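Local coordinates for protein probable cobalt-precorrin-6B C(15)-methyltransferase (decarboxylating) (Methanothermobacter thermautotrophicus, PDB 1L3I) that probably catalyses S-adenosylmethionine-dependent methylation at C-15 of cobalt-precorrin-6B, followed by decarboxylation at C-12, in the anaerobic route to adenosylcobalamin, at residues V40-G45 and S69-N74; V47-A52 and M73-H78; R63-I68 and L86-A91. All blocks are in the same frame, centred on the assembly; numbering follows the deposited sequence.

How the interactions relate
From the N terminus, strand 36-40 runs into the glycine-rich segment 40-45, which interaction 1 joins to 69-74 on helix 65-77, 24 residues on. Helix 46-52 follows at once, and interaction 2 closes its residues 47-52 on 73-78, further along the same helix, the two contacts ending on one shared stretch holding Met73 and Asn74. Interaction 3 closes the shorter excursion from 63-68, at and just before the start of helix 65-77, to 86-91 in strand 84-88 and the turn beyond it; it crosses both earlier contacts along the chain. Helix 65-77 is thus tied to the glycine-rich loop, helix 46-52 and the outermost parallel strand, while interactions 1 and 3 both touch S-adenosyl-L-homocysteine.

Interaction 1: V40-G45 and S69-N74; sequences VGCGTG and STTEMN. With SAH (S-adenosyl-L-homocysteine), chain G.
The glycine-rich loop after strand 36-40 meets helix 65-77 where Asn74 ND2 donates to Thr44 O (3.0 Å). The donor lies 16° from the carbonyl plane, and the acceptor stays near the plane of the Asn74 amide, whose OD1 accepts a hydrogen bond from Ile8 N. With an alanine here, both Thr44 O and Ile8 N would probably lose their mates and the loop this hydrogen bond to the helix. Thr44 adds an apolar touch: its CG2, anti to the backbone N (OG1 at chi1 -58°), meets Thr70 CG2 at 3.9 Å, while Thr44 OG1 bonds to Pro14 O. The loop is the S-adenosylmethionine-binding turn of the Rossmann-type fold, and Gly41, Cys42, Gly43, Thr44 and Gly45 all belong to that site. Cys42 to Gly45 form a type II' turn, with Gly43 at positive phi (49°); a CB there would strike CB of the bound S-adenosyl-L-homocysteine. Gly43 O stands 2.8 Å from Thr71 OG1, a hydroxyl already hydrogen-bonded to Ala67 O one turn back. Gly45 comes close enough that a CB would press on Thr71 CG2, and on the ligand side Gly45 N makes a weak bond to the carboxylate OXT (3.2 Å).

Interaction 2: V47-A52 and M73-H78; sequences VTLELA and MNLQRH
Leu49 reaches out from helix 46-52 and spreads its two methyls over helix 65-77. Leu49 CD1 packs on Leu75 CD2 at 3.6 Å, the two side chains meeting at a slant, while Leu49 CD2 reaches the C-terminal end of helix 65-77, touching Asn74 O (3.4 Å) and CD2 of His78, just past the helix (3.5 Å). A chi1 of -95°, away from a staggered value, puts one Leu49 methyl on Leu75 and the other toward His78. Leu75 has CG anti to its carbonyl carbon (chi1 -78°), and CD2 is the branch turned to Leu49. Leu75 CD2 also meets Ala52 CB at 4.3 Å and Thr48 CG2 at 4.2 Å, the Thr48 side chain lying nearly at a right angle to that of Leu75. No hydrogen bond crosses between the segments. Polar groups are held from outside the contact: Thr48 OG1 bonds to Asp39 OD2, with the Thr48 methyl on the Leu75 side, and His78 NE2 bonds to Glu6 O, which would limit rotation of the ring; Asn74 O lies in plane at the ring edge. The short segment axes approach to 10.0 Å and cross at -39°, their N-to-C directions roughly parallel. The two helices follow successive parallel strands of the Rossmann sheet and pack side by side on one face: Val84 of strand 84-88 meets Thr48, Ala52 and Leu75, Ala60 of strand 57-62 touches Thr48, and helix 19-29 covers Val47 and Leu51 through Ile25 and Met26.

Interaction 3: R63-I68 and L86-A91; sequences RNPEAI and LMEGDA. With SAH (S-adenosyl-L-homocysteine), chain G.
The Arg63 and Asp90 side chains run side by side in the same direction, guanidinium and carboxylate planes 57° apart; Asp90 OD1 approaches obliquely, in a salt bridge to Arg63 NE (3.1 Å). At the edge of the guanidinium, near its plane, sits N6 of the bound S-adenosyl-L-homocysteine; this N6 lies 3.2 Å from Asp90 OD1. The extended Arg63 chain lies over one face of the adenine, with Arg63 CG 3.5 Å from C2 of the ring. Ala91, an experimentally identified S-adenosylmethionine-binding residue, comes in at the edge: its N donates to N1 of the adenine (2.9 Å, 146°), while its CB sits near N1 on the side of the ring opposite Arg63. Arg63 NH2 is further held by a weak bond to Gly110 O. Glu112 OE2 stands close to Asp90 OD2, two like charges whose repulsion the Arg63 charge is likely to ease.

The segments belong to the beta-alpha-beta unit of strand 57-62, helix 65-77 and strand 84-88, and the adenine pocket forms at the strands' C-terminal ends, as in other Rossmann-type methyltransferases. Away from the adenine, along helix and strand, the contact becomes apolar. Ile68 lays its branches along the strand: Ile68 CG2 meets Leu86 CB at 4.0 Å as the side chains slide past each other in opposite directions, CG1 packs against Glu88 CA, and Ile68 CD1 ends 3.6 Å from Met87 O. Glu88, with CG anti to the backbone N (chi1 -175°), swings its carboxylate beside the Pro65 ring, Glu88 OE2 touching Pro65 CG at 3.3 Å.

Interaction 1: V40-G45 and S69-N74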
loop_
_atom_site.group_PDB
_atom_site.type_symbol
_atom_site.label_atom_id
_atom_site.label_comp_id
_atom_site.label_asym_id
_atom_site.label_seq_id
_atom_site.Cartn_x
_atom_site.Cartn_y
_atom_site.Cartn_z
ATOM N N VAL A 40 11.271 5.745 -24.169
ATOM C CA VAL A 40 10.671 7.050 -24.401
ATOM C C VAL A 40 10.665 7.842 -23.097
ATOM O O VAL A 40 9.954 7.480 -22.143
ATOM C CB VAL A 40 9.235 6.905 -24.952
ATOM C CG1 VAL A 40 8.611 8.258 -25.201
ATOM C CG2 VAL A 40 9.241 6.083 -26.230
ATOM N N GLY A 41 11.453 8.918 -23.053
ATOM C CA GLY A 41 11.539 9.729 -21.856
ATOM C C GLY A 41 12.526 9.066 -20.930
ATOM O O GLY A 41 12.169 8.608 -19.858
ATOM N N CYS A 42 13.784 9.027 -21.339
ATOM C CA CYS A 42 14.807 8.374 -20.530
ATOM C C CYS A 42 15.173 9.028 -19.199
ATOM O O CYS A 42 15.745 8.363 -18.340
ATOM C CB CYS A 42 16.064 8.079 -21.353
ATOM S SG CYS A 42 16.888 9.477 -22.083
ATOM N N GLY A 43 14.826 10.304 -19.029
ATOM C CA GLY A 43 15.105 11.020 -17.791
ATOM C C GLY A 43 16.538 10.897 -17.292
ATOM O O GLY A 43 17.460 11.261 -18.000
ATOM N N THR A 44 16.696 10.396 -16.065
ATOM C CA THR A 44 17.999 10.186 -15.435
ATOM C C THR A 44 18.748 8.972 -16.030
ATOM O O THR A 44 19.967 8.859 -15.900
ATOM C CB THR A 44 17.828 10.027 -13.911
ATOM O OG1 THR A 44 17.193 11.190 -13.384
ATOM C CG2 THR A 44 19.153 9.841 -13.209
ATOM N N GLY A 45 18.014 8.055 -16.652
ATOM C CA GLY A 45 18.643 6.899 -17.259
ATOM C C GLY A 45 18.392 5.585 -16.558
ATOM O O GLY A 45 18.921 4.559 -16.973
ATOM N N SER A 69 21.805 14.535 -21.328
ATOM C CA SER A 69 23.136 14.699 -20.756
ATOM C C SER A 69 23.321 13.818 -19.502
ATOM O O SER A 69 24.353 13.158 -19.355
ATOM C CB SER A 69 23.353 16.183 -20.432
ATOM O OG SER A 69 24.563 16.400 -19.725
ATOM N N THR A 70 22.317 13.805 -18.619
ATOM C CA THR A 70 22.339 13.012 -17.379
ATOM C C THR A 70 22.408 11.512 -17.683
ATOM O O THR A 70 23.168 10.773 -17.038
ATOM C CB THR A 70 21.097 13.322 -16.521
ATOM O OG1 THR A 70 21.065 14.724 -16.240
ATOM C CG2 THR A 70 21.110 12.546 -15.218
ATOM N N THR A 71 21.624 11.080 -18.675
ATOM C CA THR A 71 21.626 9.674 -19.091
ATOM C C THR A 71 23.004 9.285 -19.673
ATOM O O THR A 71 23.554 8.256 -19.276
ATOM C CB THR A 71 20.457 9.344 -20.083
ATOM O OG1 THR A 71 19.201 9.552 -19.433
ATOM C CG2 THR A 71 20.499 7.877 -20.534
ATOM N N GLU A 72 23.592 10.109 -20.551
ATOM C CA GLU A 72 24.910 9.775 -21.132
ATOM C C GLU A 72 25.968 9.713 -20.028
ATOM O O GLU A 72 26.813 8.815 -19.995
ATOM C CB GLU A 72 25.322 10.765 -22.234
ATOM C CG GLU A 72 26.693 10.495 -22.913
ATOM C CD GLU A 72 26.893 9.061 -23.515
ATOM O OE1 GLU A 72 25.963 8.482 -24.135
ATOM O OE2 GLU A 72 28.022 8.509 -23.417
HETATM N N MSE A 73 25.841 10.623 -19.076
HETATM C CA MSE A 73 26.747 10.694 -17.940
HETATM C C MSE A 73 26.659 9.403 -17.104
HETATM O O MSE A 73 27.682 8.828 -16.728
HETATM C CB MSE A 73 26.344 11.888 -17.097
HETATM C CG MSE A 73 27.462 12.503 -16.324
HETATM SE SE MSE A 73 26.707 13.308 -14.762
HETATM C CE MSE A 73 27.532 12.159 -13.480
ATOM N N ASN A 74 25.435 8.967 -16.801
ATOM C CA ASN A 74 25.227 7.742 -16.022
ATOM C C ASN A 74 25.619 6.477 -16.808
ATOM O O ASN A 74 26.076 5.487 -16.222
ATOM C CB ASN A 74 23.778 7.662 -15.508
ATOM C CG ASN A 74 23.547 8.558 -14.295
ATOM O OD1 ASN A 74 24.365 8.607 -13.378
ATOM N ND2 ASN A 74 22.426 9.274 -14.287
HETATM N N SAH G . 12.515 6.433 -16.153
HETATM C CA SAH G . 13.562 7.451 -16.013
HETATM C CB SAH G . 12.969 8.826 -15.606
HETATM C CG SAH G . 11.962 9.387 -16.649
HETATM S SD SAH G . 11.243 10.994 -16.290
HETATM C C SAH G . 14.572 6.976 -14.978
HETATM O O SAH G . 14.373 5.863 -14.461
HETATM O OXT SAH G . 15.551 7.704 -14.716
HETATM C "C5'" SAH G . 10.217 11.266 -17.715
HETATM C "C4'" SAH G . 10.956 11.858 -18.861
HETATM O "O4'" SAH G . 9.958 12.026 -19.886
HETATM C "C3'" SAH G . 11.608 13.309 -18.621
HETATM O "O3'" SAH G . 13.065 13.434 -18.686
HETATM C "C2'" SAH G . 10.835 14.121 -19.687
HETATM O "O2'" SAH G . 11.470 15.286 -20.235
HETATM C "C1'" SAH G . 10.489 13.042 -20.688
HETATM N N9 SAH G . 9.413 13.261 -21.644
HETATM C C8 SAH G . 8.055 13.551 -21.361
HETATM N N7 SAH G . 7.362 13.669 -22.453
HETATM C C5 SAH G . 8.277 13.465 -23.510
HETATM C C6 SAH G . 8.155 13.463 -24.911
HETATM N N6 SAH G . 6.985 13.684 -25.521
HETATM N N1 SAH G . 9.254 13.219 -25.679
HETATM C C2 SAH G . 10.407 12.999 -25.060
HETATM N N3 SAH G . 10.649 12.975 -23.761
HETATM C C4 SAH G . 9.544 13.214 -23.026
#

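Interaction 2: V47-A52 and M73-H78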
loop_
_atom_site.group_PDB
_atom_site.type_symbol
_atom_site.label_atom_id
_atom_site.label_comp_id
_atom_site.label_asym_id
_atom_site.label_seq_id
_atom_site.Cartn_x
_atom_site.Cartn_y
_atom_site.Cartn_z
ATOM N N VAL A 47 15.970 3.356 -16.618
ATOM C CA VAL A 47 15.523 2.256 -17.471
ATOM C C VAL A 47 16.524 1.993 -18.594
ATOM O O VAL A 47 16.814 0.847 -18.912
ATOM C CB VAL A 47 14.105 2.540 -18.023
ATOM C CG1 VAL A 47 13.671 1.462 -18.972
ATOM C CG2 VAL A 47 13.114 2.656 -16.860
ATOM N N THR A 48 17.074 3.071 -19.147
ATOM C CA THR A 48 18.057 2.974 -20.224
ATOM C C THR A 48 19.311 2.152 -19.852
ATOM O O THR A 48 19.766 1.302 -20.633
ATOM C CB THR A 48 18.468 4.369 -20.728
ATOM O OG1 THR A 48 17.349 4.960 -21.404
ATOM C CG2 THR A 48 19.654 4.289 -21.678
ATOM N N LEU A 49 19.857 2.392 -18.659
ATOM C CA LEU A 49 21.039 1.665 -18.208
ATOM C C LEU A 49 20.790 0.165 -18.097
ATOM O O LEU A 49 21.618 -0.635 -18.539
ATOM C CB LEU A 49 21.553 2.226 -16.884
ATOM C CG LEU A 49 22.672 3.255 -17.045
ATOM C CD1 LEU A 49 22.129 4.604 -17.495
ATOM C CD2 LEU A 49 23.398 3.401 -15.750
ATOM N N GLU A 50 19.642 -0.212 -17.540
ATOM C CA GLU A 50 19.281 -1.623 -17.386
ATOM C C GLU A 50 19.098 -2.310 -18.734
ATOM O O GLU A 50 19.542 -3.444 -18.924
ATOM C CB GLU A 50 18.010 -1.772 -16.548
ATOM C CG GLU A 50 18.093 -1.129 -15.166
ATOM C CD GLU A 50 19.235 -1.672 -14.307
ATOM O OE1 GLU A 50 19.723 -2.788 -14.560
ATOM O OE2 GLU A 50 19.634 -0.978 -13.354
ATOM N N LEU A 51 18.433 -1.621 -19.659
ATOM C CA LEU A 51 18.218 -2.157 -21.006
ATOM C C LEU A 51 19.544 -2.237 -21.756
ATOM O O LEU A 51 19.790 -3.209 -22.486
ATOM C CB LEU A 51 17.256 -1.273 -21.791
ATOM C CG LEU A 51 15.780 -1.350 -21.421
ATOM C CD1 LEU A 51 15.036 -0.279 -22.197
ATOM C CD2 LEU A 51 15.244 -2.751 -21.727
ATOM N N ALA A 52 20.399 -1.231 -21.562
ATOM C CA ALA A 52 21.705 -1.169 -22.214
ATOM C C ALA A 52 22.517 -2.457 -22.040
ATOM O O ALA A 52 23.065 -3.000 -23.009
ATOM C CB ALA A 52 22.499 0.028 -21.688
HETATM N N MSE A 73 25.841 10.623 -19.076
HETATM C CA MSE A 73 26.747 10.694 -17.940
HETATM C C MSE A 73 26.659 9.403 -17.104
HETATM O O MSE A 73 27.682 8.828 -16.728
HETATM C CB MSE A 73 26.344 11.888 -17.097
HETATM C CG MSE A 73 27.462 12.503 -16.324
HETATM SE SE MSE A 73 26.707 13.308 -14.762
HETATM C CE MSE A 73 27.532 12.159 -13.480
ATOM N N ASN A 74 25.435 8.967 -16.801
ATOM C CA ASN A 74 25.227 7.742 -16.022
ATOM C C ASN A 74 25.619 6.477 -16.808
ATOM O O ASN A 74 26.076 5.487 -16.222
ATOM C CB ASN A 74 23.778 7.662 -15.508
ATOM C CG ASN A 74 23.547 8.558 -14.295
ATOM O OD1 ASN A 74 24.365 8.607 -13.378
ATOM N ND2 ASN A 74 22.426 9.274 -14.287
ATOM N N LEU A 75 25.451 6.521 -18.130
ATOM C CA LEU A 75 25.841 5.400 -18.987
ATOM C C LEU A 75 27.363 5.263 -18.920
ATOM O O LEU A 75 27.895 4.186 -18.645
ATOM C CB LEU A 75 25.438 5.676 -20.430
ATOM C CG LEU A 75 23.974 5.466 -20.777
ATOM C CD1 LEU A 75 23.710 5.972 -22.185
ATOM C CD2 LEU A 75 23.664 3.995 -20.646
ATOM N N GLN A 76 28.060 6.373 -19.122
ATOM C CA GLN A 76 29.513 6.361 -19.087
ATOM C C GLN A 76 30.109 5.880 -17.781
ATOM O O GLN A 76 31.039 5.083 -17.793
ATOM C CB GLN A 76 30.079 7.726 -19.403
ATOM C CG GLN A 76 31.585 7.706 -19.397
ATOM C CD GLN A 76 32.150 9.074 -19.237
ATOM O OE1 GLN A 76 32.697 9.643 -20.188
ATOM N NE2 GLN A 76 31.992 9.646 -18.038
ATOM N N ARG A 77 29.611 6.389 -16.659
ATOM C CA ARG A 77 30.118 5.980 -15.345
ATOM C C ARG A 77 29.961 4.478 -15.033
ATOM O O ARG A 77 30.647 3.938 -14.168
ATOM C CB ARG A 77 29.455 6.820 -14.255
ATOM C CG ARG A 77 29.919 8.274 -14.245
ATOM C CD ARG A 77 29.056 9.141 -13.328
ATOM N NE ARG A 77 28.326 8.362 -12.347
ATOM C CZ ARG A 77 28.609 8.317 -11.048
ATOM N NH1 ARG A 77 29.626 9.020 -10.561
ATOM N NH2 ARG A 77 27.863 7.567 -10.227
ATOM N N HIS A 78 29.033 3.811 -15.704
ATOM C CA HIS A 78 28.862 2.381 -15.471
ATOM C C HIS A 78 29.488 1.532 -16.585
ATOM O O HIS A 78 29.273 0.317 -16.641
ATOM C CB HIS A 78 27.379 2.024 -15.276
ATOM C CG HIS A 78 26.821 2.504 -13.982
ATOM N ND1 HIS A 78 26.969 1.819 -12.801
ATOM C CD2 HIS A 78 26.152 3.651 -13.670
ATOM C CE1 HIS A 78 26.429 2.515 -11.810
ATOM N NE2 HIS A 78 25.928 3.627 -12.316
#

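Interaction 3: R63-I68 and L86-A91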
loop_
_atom_site.group_PDB
_atom_site.type_symbol
_atom_site.label_atom_id
_atom_site.label_comp_id
_atom_site.label_asym_id
_atom_site.label_seq_id
_atom_site.Cartn_x
_atom_site.Cartn_y
_atom_site.Cartn_z
ATOM N N ARG A 63 12.924 15.038 -24.376
ATOM C CA ARG A 63 12.737 16.441 -24.756
ATOM C C ARG A 63 13.836 17.274 -24.107
ATOM O O ARG A 63 14.368 18.216 -24.699
ATOM C CB ARG A 63 11.431 16.992 -24.175
ATOM C CG ARG A 63 10.145 16.453 -24.698
ATOM C CD ARG A 63 8.999 17.101 -23.947
ATOM N NE ARG A 63 7.710 16.678 -24.480
ATOM C CZ ARG A 63 6.560 17.307 -24.262
ATOM N NH1 ARG A 63 6.516 18.403 -23.524
ATOM N NH2 ARG A 63 5.434 16.825 -24.783
ATOM N N ASN A 64 14.094 16.969 -22.841
ATOM C CA ASN A 64 15.064 17.685 -22.042
ATOM C C ASN A 64 16.510 17.386 -22.395
ATOM O O ASN A 64 16.982 16.259 -22.202
ATOM C CB ASN A 64 14.819 17.417 -20.548
ATOM C CG ASN A 64 15.540 18.416 -19.618
ATOM O OD1 ASN A 64 15.624 18.193 -18.405
ATOM N ND2 ASN A 64 16.028 19.518 -20.168
ATOM N N PRO A 65 17.252 18.401 -22.908
ATOM C CA PRO A 65 18.661 18.267 -23.280
ATOM C C PRO A 65 19.409 17.778 -22.046
ATOM O O PRO A 65 20.343 16.988 -22.143
ATOM C CB PRO A 65 19.062 19.708 -23.589
ATOM C CG PRO A 65 17.834 20.296 -24.133
ATOM C CD PRO A 65 16.772 19.769 -23.205
ATOM N N GLU A 66 18.961 18.243 -20.880
ATOM C CA GLU A 66 19.566 17.882 -19.610
ATOM C C GLU A 66 19.344 16.433 -19.229
ATOM O O GLU A 66 20.168 15.841 -18.527
ATOM C CB GLU A 66 19.055 18.807 -18.507
ATOM C CG GLU A 66 19.612 20.221 -18.610
ATOM C CD GLU A 66 21.078 20.360 -18.143
ATOM O OE1 GLU A 66 21.881 19.401 -18.248
ATOM O OE2 GLU A 66 21.432 21.459 -17.672
ATOM N N ALA A 67 18.210 15.881 -19.653
ATOM C CA ALA A 67 17.921 14.478 -19.385
ATOM C C ALA A 67 18.870 13.639 -20.263
ATOM O O ALA A 67 19.423 12.632 -19.817
ATOM C CB ALA A 67 16.480 14.166 -19.717
ATOM N N ILE A 68 19.101 14.092 -21.498
ATOM C CA ILE A 68 19.984 13.371 -22.417
ATOM C C ILE A 68 21.426 13.394 -21.893
ATOM O O ILE A 68 22.152 12.400 -21.967
ATOM C CB ILE A 68 19.917 13.968 -23.838
ATOM C CG1 ILE A 68 18.518 13.740 -24.447
ATOM C CG2 ILE A 68 21.022 13.382 -24.711
ATOM C CD1 ILE A 68 18.146 12.281 -24.639
ATOM N N LEU A 86 21.324 7.987 -28.167
ATOM C CA LEU A 86 20.618 9.069 -27.481
ATOM C C LEU A 86 19.986 9.997 -28.507
ATOM O O LEU A 86 20.615 10.352 -29.496
ATOM C CB LEU A 86 21.588 9.840 -26.575
ATOM C CG LEU A 86 22.041 9.057 -25.348
ATOM C CD1 LEU A 86 23.351 9.588 -24.857
ATOM C CD2 LEU A 86 20.982 9.140 -24.268
HETATM N N MSE A 87 18.744 10.388 -28.268
HETATM C CA MSE A 87 18.039 11.256 -29.188
HETATM C C MSE A 87 17.295 12.368 -28.466
HETATM O O MSE A 87 16.309 12.102 -27.768
HETATM C CB MSE A 87 17.037 10.446 -30.003
HETATM C CG MSE A 87 17.642 9.277 -30.736
HETATM SE SE MSE A 87 16.320 8.371 -31.809
HETATM C CE MSE A 87 15.643 7.171 -30.476
ATOM N N GLU A 88 17.777 13.602 -28.599
ATOM C CA GLU A 88 17.100 14.714 -27.962
ATOM C C GLU A 88 15.972 15.133 -28.877
ATOM O O GLU A 88 16.150 15.204 -30.092
ATOM C CB GLU A 88 18.022 15.902 -27.725
ATOM C CG GLU A 88 17.325 17.001 -26.941
ATOM C CD GLU A 88 18.002 18.341 -27.051
ATOM O OE1 GLU A 88 19.243 18.406 -26.942
ATOM O OE2 GLU A 88 17.284 19.351 -27.230
ATOM N N GLY A 89 14.806 15.398 -28.297
ATOM C CA GLY A 89 13.672 15.827 -29.092
ATOM C C GLY A 89 12.376 15.240 -28.591
ATOM O O GLY A 89 12.353 14.391 -27.699
ATOM N N ASP A 90 11.289 15.711 -29.176
ATOM C CA ASP A 90 9.965 15.251 -28.814
ATOM C C ASP A 90 9.827 13.816 -29.346
ATOM O O ASP A 90 10.207 13.526 -30.476
ATOM C CB ASP A 90 8.935 16.188 -29.441
ATOM C CG ASP A 90 7.586 16.102 -28.767
ATOM O OD1 ASP A 90 7.531 16.113 -27.511
ATOM O OD2 ASP A 90 6.579 16.037 -29.505
ATOM N N ALA A 91 9.281 12.938 -28.516
ATOM C CA ALA A 91 9.117 11.524 -28.838
ATOM C C ALA A 91 8.534 11.111 -30.186
ATOM O O ALA A 91 9.139 10.293 -30.884
ATOM C CB ALA A 91 8.368 10.803 -27.718
HETATM N N SAH G . 12.515 6.433 -16.153
HETATM C CA SAH G . 13.562 7.451 -16.013
HETATM C CB SAH G . 12.969 8.826 -15.606
HETATM C CG SAH G . 11.962 9.387 -16.649
HETATM S SD SAH G . 11.243 10.994 -16.290
HETATM C C SAH G . 14.572 6.976 -14.978
HETATM O O SAH G . 14.373 5.863 -14.461
HETATM O OXT SAH G . 15.551 7.704 -14.716
HETATM C "C5'" SAH G . 10.217 11.266 -17.715
HETATM C "C4'" SAH G . 10.956 11.858 -18.861
HETATM O "O4'" SAH G . 9.958 12.026 -19.886
HETATM C "C3'" SAH G . 11.608 13.309 -18.621
HETATM O "O3'" SAH G . 13.065 13.434 -18.686
HETATM C "C2'" SAH G . 10.835 14.121 -19.687
HETATM O "O2'" SAH G . 11.470 15.286 -20.235
HETATM C "C1'" SAH G . 10.489 13.042 -20.688
HETATM N N9 SAH G . 9.413 13.261 -21.644
HETATM C C8 SAH G . 8.055 13.551 -21.361
HETATM N N7 SAH G . 7.362 13.669 -22.453
HETATM C C5 SAH G . 8.277 13.465 -23.510
HETATM C C6 SAH G . 8.155 13.463 -24.911
HETATM N N6 SAH G . 6.985 13.684 -25.521
HETATM N N1 SAH G . 9.254 13.219 -25.679
HETATM C C2 SAH G . 10.407 12.999 -25.060
HETATM N N3 SAH G . 10.649 12.975 -23.761
HETATM C C4 SAH G . 9.544 13.214 -23.026
#